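Local structure of polyphosphate kinase (Porphyromonas gingivalis, 2O8R) at residues Ser207-Asp211 with Tyr300-Gln304. The protein probably catalyses the reversible transfer of the terminal phosphate of ATP onto a growing long-chain polyphosphate, with magnesium as cofactor. The protein carries 3 engineered substitutions. Sequence-based numbering, arbitrary orientation.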
loop_
_atom_site.group_PDB
_atom_site.type_symbol
_atom_site.label_atom_id
_atom_site.label_comp_id
_atom_site.label_asym_id
_atom_site.label_seq_id
_atom_site.Cartn_x
_atom_site.Cartn_y
_atom_site.Cartn_z
ATOM N N SER A 207 -10.894 -14.593 -18.667
ATOM C CA SER A 207 -11.643 -15.591 -17.931
ATOM C C SER A 207 -11.705 -15.180 -16.489
ATOM O O SER A 207 -10.735 -14.619 -15.971
ATOM C CB SER A 207 -10.930 -16.927 -18.009
ATOM O OG SER A 207 -11.046 -17.473 -19.299
ATOM N N PHE A 208 -12.841 -15.457 -15.851
ATOM C CA PHE A 208 -12.957 -15.377 -14.389
ATOM C C PHE A 208 -12.068 -16.453 -13.783
ATOM O O PHE A 208 -12.016 -17.589 -14.271
ATOM C CB PHE A 208 -14.393 -15.636 -13.919
ATOM C CG PHE A 208 -15.373 -14.538 -14.270
ATOM C CD1 PHE A 208 -15.733 -13.586 -13.326
ATOM C CD2 PHE A 208 -15.958 -14.477 -15.523
ATOM C CE1 PHE A 208 -16.646 -12.589 -13.633
ATOM C CE2 PHE A 208 -16.873 -13.487 -15.831
ATOM C CZ PHE A 208 -17.217 -12.541 -14.885
ATOM N N LEU A 209 -11.374 -16.097 -12.718
ATOM C CA LEU A 209 -10.583 -17.064 -11.984
ATOM C C LEU A 209 -11.431 -18.263 -11.561
ATOM O O LEU A 209 -11.015 -19.410 -11.754
ATOM C CB LEU A 209 -9.957 -16.400 -10.762
ATOM C CG LEU A 209 -8.795 -17.096 -10.064
ATOM C CD1 LEU A 209 -7.803 -17.626 -11.083
ATOM C CD2 LEU A 209 -8.126 -16.110 -9.093
ATOM N N GLU A 210 -12.627 -18.003 -11.022
ATOM C CA GLU A 210 -13.467 -19.086 -10.482
ATOM C C GLU A 210 -13.962 -20.035 -11.560
ATOM O O GLU A 210 -14.229 -21.200 -11.281
ATOM C CB GLU A 210 -14.638 -18.565 -9.632
ATOM C CG GLU A 210 -15.741 -17.826 -10.399
ATOM C CD GLU A 210 -15.506 -16.319 -10.492
ATOM O OE1 GLU A 210 -14.332 -15.885 -10.523
ATOM O OE2 GLU A 210 -16.507 -15.566 -10.545
ATOM N N ASP A 211 -14.072 -19.537 -12.790
ATOM C CA ASP A 211 -14.420 -20.385 -13.919
ATOM C C ASP A 211 -13.313 -21.417 -14.183
ATOM O O ASP A 211 -13.581 -22.607 -14.312
ATOM C CB ASP A 211 -14.714 -19.536 -15.158
ATOM C CG ASP A 211 -16.139 -18.987 -15.175
ATOM O OD1 ASP A 211 -16.973 -19.418 -14.355
ATOM O OD2 ASP A 211 -16.429 -18.125 -16.025
ATOM N N TYR A 300 -22.226 -14.995 -11.459
ATOM C CA TYR A 300 -20.966 -14.425 -10.963
ATOM C C TYR A 300 -21.234 -13.419 -9.853
ATOM O O TYR A 300 -22.085 -12.546 -10.006
ATOM C CB TYR A 300 -20.170 -13.758 -12.088
ATOM C CG TYR A 300 -19.828 -14.704 -13.199
ATOM C CD1 TYR A 300 -18.719 -15.537 -13.108
ATOM C CD2 TYR A 300 -20.628 -14.785 -14.338
ATOM C CE1 TYR A 300 -18.405 -16.429 -14.135
ATOM C CE2 TYR A 300 -20.327 -15.668 -15.362
ATOM C CZ TYR A 300 -19.213 -16.483 -15.258
ATOM O OH TYR A 300 -18.914 -17.354 -16.276
ATOM N N VAL A 301 -20.512 -13.555 -8.740
ATOM C CA VAL A 301 -20.688 -12.664 -7.598
ATOM C C VAL A 301 -19.455 -11.799 -7.327
ATOM O O VAL A 301 -18.388 -12.000 -7.914
ATOM C CB VAL A 301 -21.074 -13.433 -6.306
ATOM C CG1 VAL A 301 -22.352 -14.241 -6.519
ATOM C CG2 VAL A 301 -19.942 -14.323 -5.832
ATOM N N ASN A 302 -19.619 -10.841 -6.425
ATOM C CA ASN A 302 -18.561 -9.900 -6.073
ATOM C C ASN A 302 -18.094 -9.105 -7.280
ATOM O O ASN A 302 -16.897 -8.922 -7.498
ATOM C CB ASN A 302 -17.387 -10.620 -5.432
ATOM C CG ASN A 302 -16.780 -9.834 -4.318
ATOM O OD1 ASN A 302 -17.293 -9.836 -3.195
ATOM N ND2 ASN A 302 -15.670 -9.161 -4.603
ATOM N N LEU A 303 -19.056 -8.621 -8.054
ATOM C CA LEU A 303 -18.749 -8.014 -9.331
ATOM C C LEU A 303 -18.185 -6.600 -9.246
ATOM O O LEU A 303 -18.056 -5.931 -10.263
ATOM C CB LEU A 303 -19.959 -8.061 -10.244
ATOM C CG LEU A 303 -20.208 -9.442 -10.829
ATOM C CD1 LEU A 303 -21.514 -9.413 -11.594
ATOM C CD2 LEU A 303 -19.066 -9.830 -11.741
ATOM N N GLN A 304 -17.834 -6.148 -8.045
ATOM C CA GLN A 304 -17.156 -4.871 -7.905
ATOM C C GLN A 304 -15.752 -5.016 -8.455
ATOM O O GLN A 304 -15.082 -4.016 -8.733
ATOM C CB GLN A 304 -17.114 -4.404 -6.454
ATOM C CG GLN A 304 -16.744 -5.480 -5.433
ATOM C CD GLN A 304 -17.982 -6.099 -4.828
ATOM O OE1 GLN A 304 -18.792 -6.695 -5.530
ATOM N NE2 GLN A 304 -18.156 -5.931 -3.526
#
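Phe208 and Tyr300 form a buried face-to-face aromatic stack in the family's middle domain, where the junction of strand 204-208 with helix 209-214 meets the loop following strand 294-297. The ring centroids are 3.8 Å apart and the planes are inclined by only 14°, so each ring covers a face of the other. Phe208 sits at the N-cap position of the helix, and a chi1 of -70° swings its ring to the side of its own backbone N, with one face over the Tyr300 ring. At the ring's edge, Phe208 CE1 lies 4.1 Å from Leu303 CD2, while Phe192 packs edge-to-face against Phe208.

Two acidic side chains from the first turn of the helix border the tyrosine. Asp211 OD2 is 2.6 Å from Tyr300 OH in a hydrogen bond, the carboxylate steeply turned from the ring plane; Thr119 OG1 is a weaker partner of the same hydroxyl. Glu210 OE2 comes in at the ring edge, 3.4 Å from Tyr300 CD1, but its main partner is Arg191, in a salt bridge. Arg191 also donates to the carbonyl of Val301, linking the acid to the loop backbone. The stack sets the tyrosine's tilt, the Asp211 bond would limit lateral movement of its hydroxyl end, and Arg191 probably offsets Glu210's buried charge.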